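Iron-only hydrogenase system regulator (PDB 2NZC) is of experimentally uncharacterised function but probably acts as a regulator in the iron-only hydrogenase system. Local coordinates at residues D[5-10]-D[54-59]; D[9-14]-D[76-81]. One frame throughout, in Å; residues are numbered along the deposited sequence.

Contact 1: residues D[5-10]-D[54-59]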
loop_
_atom_site.group_PDB
_atom_site.type_symbol
_atom_site.label_atom_id
_atom_site.label_comp_id
_atom_site.label_asym_id
_atom_site.label_seq_id
_atom_site.Cartn_x
_atom_site.Cartn_y
_atom_site.Cartn_z
ATOM N N LYS D 5 -8.191 -15.779 16.037
ATOM C CA LYS D 5 -8.245 -14.487 15.367
ATOM C C LYS D 5 -8.607 -14.699 13.903
ATOM O O LYS D 5 -8.248 -15.725 13.320
ATOM C CB LYS D 5 -6.910 -13.776 15.514
ATOM C CG LYS D 5 -6.619 -13.326 16.940
ATOM C CD LYS D 5 -5.244 -12.674 17.049
ATOM C CE LYS D 5 -4.878 -12.455 18.511
ATOM N NZ LYS D 5 -5.940 -11.684 19.216
ATOM N N ARG D 6 -9.349 -13.749 13.338
ATOM C CA ARG D 6 -9.779 -13.763 11.946
ATOM C C ARG D 6 -9.276 -12.510 11.231
ATOM O O ARG D 6 -8.995 -11.509 11.865
ATOM C CB ARG D 6 -11.308 -13.779 11.896
ATOM C CG ARG D 6 -11.893 -15.190 11.970
ATOM C CD ARG D 6 -13.299 -15.288 12.612
ATOM N NE ARG D 6 -14.206 -14.156 12.349
ATOM C CZ ARG D 6 -14.764 -13.841 11.173
ATOM N NH1 ARG D 6 -14.506 -14.537 10.068
ATOM N NH2 ARG D 6 -15.580 -12.795 11.100
ATOM N N PHE D 7 -9.186 -12.564 9.907
ATOM C CA PHE D 7 -8.829 -11.410 9.129
ATOM C C PHE D 7 -10.038 -10.535 8.816
ATOM O O PHE D 7 -11.126 -11.026 8.474
ATOM C CB PHE D 7 -8.163 -11.832 7.810
ATOM C CG PHE D 7 -6.794 -12.402 7.978
ATOM C CD1 PHE D 7 -6.627 -13.745 8.274
ATOM C CD2 PHE D 7 -5.667 -11.602 7.799
ATOM C CE1 PHE D 7 -5.350 -14.303 8.428
ATOM C CE2 PHE D 7 -4.379 -12.155 7.952
ATOM C CZ PHE D 7 -4.234 -13.509 8.278
ATOM N N TYR D 8 -9.806 -9.237 8.893
ATOM C CA TYR D 8 -10.802 -8.240 8.554
ATOM C C TYR D 8 -10.157 -7.210 7.694
ATOM O O TYR D 8 -8.947 -6.899 7.850
ATOM C CB TYR D 8 -11.371 -7.565 9.815
ATOM C CG TYR D 8 -12.095 -8.525 10.743
ATOM C CD1 TYR D 8 -13.467 -8.754 10.623
ATOM C CD2 TYR D 8 -11.401 -9.202 11.732
ATOM C CE1 TYR D 8 -14.119 -9.663 11.475
ATOM C CE2 TYR D 8 -12.025 -10.089 12.593
ATOM C CZ TYR D 8 -13.384 -10.313 12.458
ATOM O OH TYR D 8 -13.986 -11.191 13.311
ATOM N N ILE D 9 -10.968 -6.661 6.793
ATOM C CA ILE D 9 -10.586 -5.503 5.999
ATOM C C ILE D 9 -11.376 -4.260 6.483
ATOM O O ILE D 9 -12.613 -4.321 6.666
ATOM C CB ILE D 9 -10.890 -5.782 4.522
ATOM C CG1 ILE D 9 -9.989 -6.902 4.006
ATOM C CG2 ILE D 9 -10.725 -4.530 3.695
ATOM C CD1 ILE D 9 -10.717 -7.864 3.103
ATOM N N LEU D 10 -10.678 -3.140 6.661
ATOM C CA LEU D 10 -11.333 -1.882 7.016
ATOM C C LEU D 10 -10.983 -0.813 6.007
ATOM O O LEU D 10 -9.806 -0.613 5.675
ATOM C CB LEU D 10 -10.876 -1.419 8.391
ATOM C CG LEU D 10 -11.817 -1.829 9.509
ATOM C CD1 LEU D 10 -11.402 -3.206 9.907
ATOM C CD2 LEU D 10 -11.658 -0.869 10.671
ATOM N N VAL D 54 -5.722 -3.959 7.004
ATOM C CA VAL D 54 -5.939 -5.402 7.191
ATOM C C VAL D 54 -5.606 -5.680 8.662
ATOM O O VAL D 54 -4.551 -5.253 9.149
ATOM C CB VAL D 54 -5.031 -6.267 6.261
ATOM C CG1 VAL D 54 -5.330 -7.787 6.508
ATOM C CG2 VAL D 54 -5.305 -5.915 4.790
ATOM N N LEU D 55 -6.511 -6.361 9.373
ATOM C CA LEU D 55 -6.258 -6.735 10.747
ATOM C C LEU D 55 -6.408 -8.217 10.826
ATOM O O LEU D 55 -7.153 -8.806 10.041
ATOM C CB LEU D 55 -7.283 -6.103 11.696
ATOM C CG LEU D 55 -7.102 -4.599 11.932
ATOM C CD1 LEU D 55 -7.958 -3.801 10.978
ATOM C CD2 LEU D 55 -7.422 -4.291 13.385
ATOM N N LYS D 56 -5.688 -8.835 11.750
ATOM C CA LYS D 56 -6.031 -10.188 12.154
ATOM C C LYS D 56 -6.305 -10.113 13.648
ATOM O O LYS D 56 -5.400 -9.887 14.438
ATOM C CB LYS D 56 -4.920 -11.179 11.845
ATOM C CG LYS D 56 -5.370 -12.639 12.034
ATOM C CD LYS D 56 -4.226 -13.601 11.856
ATOM C CE LYS D 56 -4.647 -15.015 12.194
ATOM N NZ LYS D 56 -3.455 -15.795 12.619
ATOM N N THR D 57 -7.563 -10.259 14.037
ATOM C CA THR D 57 -7.912 -9.959 15.410
ATOM C C THR D 57 -9.177 -10.674 15.868
ATOM O O THR D 57 -9.743 -11.492 15.143
ATOM C CB THR D 57 -7.978 -8.426 15.663
ATOM O OG1 THR D 57 -7.915 -8.196 17.080
ATOM C CG2 THR D 57 -9.235 -7.833 15.108
ATOM N N ASP D 58 -9.616 -10.397 17.084
ATOM C CA ASP D 58 -10.764 -11.151 17.585
ATOM C C ASP D 58 -12.029 -10.285 17.518
ATOM O O ASP D 58 -11.987 -9.142 17.035
ATOM C CB ASP D 58 -10.484 -11.741 18.972
ATOM C CG ASP D 58 -10.091 -10.704 19.975
ATOM O OD1 ASP D 58 -10.239 -9.514 19.665
ATOM O OD2 ASP D 58 -9.660 -11.077 21.090
ATOM N N ASN D 59 -13.149 -10.853 17.936
ATOM C CA ASN D 59 -14.420 -10.166 17.838
ATOM C C ASN D 59 -14.486 -8.916 18.694
ATOM O O ASN D 59 -14.960 -7.877 18.222
ATOM C CB ASN D 59 -15.555 -11.115 18.230
ATOM C CG ASN D 59 -16.211 -11.743 17.034
ATOM O OD1 ASN D 59 -15.536 -12.076 16.044
ATOM N ND2 ASN D 59 -17.546 -11.898 17.096
HETATM O O HOH W 1 -12.470 -12.334 15.091
#
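K5 lays its aliphatic chain against T57 and K56, CD standing 3.8 Å from K56 O, while its NZ and D58 OD2, 4.2 Å apart, are opposite charges too distant for a salt bridge. At R6 the strands pair by two bonds, R6 N to T57 O and T57 N to R6 O, both 2.9 Å. F7 follows, its CG anti to its own carbonyl carbon (chi1 -71°), which turns a face of the ring to the extended chain of K56: K56 CG sits 3.9 Å from the ring centroid, 9° off the normal, a CH-pi contact over the face. V54 CG1 meets the edge of the same ring. The NZ of K56 forms a salt bridge with E45 of the second subunit, on which F7 also packs. Strands 6-15 and 48-57 are the inner antiparallel neighbours of an ACT-like sheet; the axes of 6-10 and 54-57 make 151°. Y8 repeats the double backbone bond with L55, and its ring turns an edge to T57 O. Water 1 bridges Y8 OH (2.6 Å), T57 O and N59 OD1, while R6 NE and NH2 each give Y8 OH a weak bond. Last, L10 CD1 touches L55 CD1 at 3.7 Å, on the side covered by helix 59-69.

Contact 2: residues D[9-14]-D[76-81]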
loop_
_atom_site.group_PDB
_atom_site.type_symbol
_atom_site.label_atom_id
_atom_site.label_comp_id
_atom_site.label_asym_id
_atom_site.label_seq_id
_atom_site.Cartn_x
_atom_site.Cartn_y
_atom_site.Cartn_z
ATOM N N ILE D 9 -10.968 -6.661 6.793
ATOM C CA ILE D 9 -10.586 -5.503 5.999
ATOM C C ILE D 9 -11.376 -4.260 6.483
ATOM O O ILE D 9 -12.613 -4.321 6.666
ATOM C CB ILE D 9 -10.890 -5.782 4.522
ATOM C CG1 ILE D 9 -9.989 -6.902 4.006
ATOM C CG2 ILE D 9 -10.725 -4.530 3.695
ATOM C CD1 ILE D 9 -10.717 -7.864 3.103
ATOM N N LEU D 10 -10.678 -3.140 6.661
ATOM C CA LEU D 10 -11.333 -1.882 7.016
ATOM C C LEU D 10 -10.983 -0.813 6.007
ATOM O O LEU D 10 -9.806 -0.613 5.675
ATOM C CB LEU D 10 -10.876 -1.419 8.391
ATOM C CG LEU D 10 -11.817 -1.829 9.509
ATOM C CD1 LEU D 10 -11.402 -3.206 9.907
ATOM C CD2 LEU D 10 -11.658 -0.869 10.671
ATOM N N THR D 11 -12.005 -0.150 5.502
ATOM C CA THR D 11 -11.802 1.052 4.712
ATOM C C THR D 11 -12.381 2.233 5.465
ATOM O O THR D 11 -13.571 2.231 5.869
ATOM C CB THR D 11 -12.481 0.947 3.379
ATOM O OG1 THR D 11 -13.879 0.770 3.619
ATOM C CG2 THR D 11 -11.978 -0.268 2.648
ATOM N N ILE D 12 -11.537 3.238 5.652
ATOM C CA ILE D 12 -11.885 4.449 6.361
ATOM C C ILE D 12 -11.768 5.602 5.371
ATOM O O ILE D 12 -10.742 5.747 4.696
ATOM C CB ILE D 12 -10.884 4.699 7.509
ATOM C CG1 ILE D 12 -10.833 3.483 8.457
ATOM C CG2 ILE D 12 -11.221 5.969 8.267
ATOM C CD1 ILE D 12 -9.644 3.471 9.339
ATOM N N VAL D 13 -12.801 6.425 5.290
ATOM C CA VAL D 13 -12.732 7.674 4.530
ATOM C C VAL D 13 -12.828 8.845 5.522
ATOM O O VAL D 13 -13.834 9.005 6.223
ATOM C CB VAL D 13 -13.843 7.740 3.454
ATOM C CG1 VAL D 13 -13.833 9.071 2.743
ATOM C CG2 VAL D 13 -13.658 6.582 2.438
ATOM N N VAL D 14 -11.770 9.651 5.571
ATOM C CA VAL D 14 -11.669 10.766 6.513
ATOM C C VAL D 14 -11.690 12.119 5.811
ATOM O O VAL D 14 -11.033 12.293 4.795
ATOM C CB VAL D 14 -10.341 10.709 7.313
ATOM C CG1 VAL D 14 -10.432 11.596 8.575
ATOM C CG2 VAL D 14 -9.985 9.314 7.693
ATOM N N ARG D 76 -16.086 7.989 7.808
ATOM C CA ARG D 76 -16.932 6.853 7.456
ATOM C C ARG D 76 -16.102 5.613 7.399
ATOM O O ARG D 76 -15.014 5.617 6.797
ATOM C CB ARG D 76 -17.598 7.030 6.092
ATOM C CG ARG D 76 -18.479 8.244 5.948
ATOM C CD ARG D 76 -19.388 8.083 4.730
ATOM N NE ARG D 76 -18.708 7.394 3.627
ATOM C CZ ARG D 76 -18.085 8.004 2.619
ATOM N NH1 ARG D 76 -17.499 7.280 1.677
ATOM N NH2 ARG D 76 -18.045 9.329 2.549
ATOM N N VAL D 77 -16.613 4.535 7.970
ATOM C CA VAL D 77 -15.851 3.300 7.971
ATOM C C VAL D 77 -16.681 2.106 7.521
ATOM O O VAL D 77 -17.877 2.027 7.786
ATOM C CB VAL D 77 -15.137 3.065 9.330
ATOM C CG1 VAL D 77 -16.135 3.048 10.446
ATOM C CG2 VAL D 77 -14.258 1.776 9.285
ATOM N N LYS D 78 -16.042 1.198 6.803
ATOM C CA LYS D 78 -16.692 -0.013 6.367
ATOM C C LYS D 78 -15.802 -1.159 6.797
ATOM O O LYS D 78 -14.606 -1.195 6.464
ATOM C CB LYS D 78 -16.868 0.001 4.850
ATOM C CG LYS D 78 -17.650 -1.167 4.265
ATOM C CD LYS D 78 -19.174 -0.943 4.389
ATOM C CE LYS D 78 -19.921 -1.440 3.156
ATOM N NZ LYS D 78 -20.903 -2.536 3.428
ATOM N N THR D 79 -16.385 -2.085 7.548
ATOM C CA THR D 79 -15.624 -3.207 8.077
ATOM C C THR D 79 -16.141 -4.500 7.481
ATOM O O THR D 79 -17.344 -4.749 7.516
ATOM C CB THR D 79 -15.711 -3.264 9.617
ATOM O OG1 THR D 79 -15.129 -2.079 10.182
ATOM C CG2 THR D 79 -14.987 -4.501 10.151
ATOM N N VAL D 80 -15.241 -5.319 6.933
ATOM C CA VAL D 80 -15.627 -6.648 6.422
ATOM C C VAL D 80 -14.662 -7.803 6.741
ATOM O O VAL D 80 -13.452 -7.646 6.580
ATOM C CB VAL D 80 -15.859 -6.647 4.890
ATOM C CG1 VAL D 80 -16.982 -5.684 4.512
ATOM C CG2 VAL D 80 -14.605 -6.316 4.150
ATOM N N PRO D 81 -15.202 -8.982 7.128
ATOM C CA PRO D 81 -14.322 -10.124 7.363
ATOM C C PRO D 81 -13.819 -10.683 6.042
ATOM O O PRO D 81 -14.527 -10.621 5.031
ATOM C CB PRO D 81 -15.231 -11.171 8.026
ATOM C CG PRO D 81 -16.593 -10.594 8.097
ATOM C CD PRO D 81 -16.628 -9.334 7.285
HETATM O O HOH W 2 -14.976 3.513 4.075
#
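With chi1 at 60°, T11 holds OG1 between its backbone N and carbonyl carbon and brings it to 3.3 Å from K78 CB, the two side chains lying alongside each other. V77 CG2 swings opposite its backbone N, from where it meets L10 CD2 at 4.0 Å and I12 CG1 at 3.9 Å. L10 and T79 point the same way, and T79 OG1, which is hydrogen-bonded to S66, rests 3.4 Å from L10 CG. An alanine at L10 is likely to open a gap between V77 and T79, leaving both methyl-bearing chains without their common neighbour. On the other face, R76 bends at chi3 and lays one guanidinium face over V13 CB, which stands 4.0 Å above the plane, near the border of the group rather than over its middle; R76 NH1 bonds to L82 O of the second subunit. I9 CB packs on V80 CG2 there too. Three pairs of backbone bonds join I9 with V80, T11 with K78 and V13 with R76, all six N-H...O angles being at least 159°; I9 N to V80 O is the shortest at 2.7 Å. Water 2 donates to T11 O and, weakly, to R76 O. The axes of 9-14 and 76-81 approach to 4.8 Å, with N-to-C directions 173° apart, the regular antiparallel pairing that adds an outermost strand, within this chain, to the four-stranded sheet of an ACT-like fold, with order 2-3-1-4.

How the contacts relate
Both contacts start from strand 6-15, which pairs with strand 48-57 in contact 1 and with strand 75-81 in contact 2, so I9 and L10 serve both. Each is partly buried, but the centre of contact 2 is about 6 Å from the centre of the chain, that of contact 1 about 11 Å. Contact 1 sits where the strands run out into loop and helix start, and relies on a ring-lysine CH-pi contact and a water shared by Y8, T57 and N59; contact 2 is strand throughout, mostly aliphatic pairs on a regular ladder. P81 joins them by packing on R6 and Y8. In both, one face meets helix 59-69 and the other the second subunit.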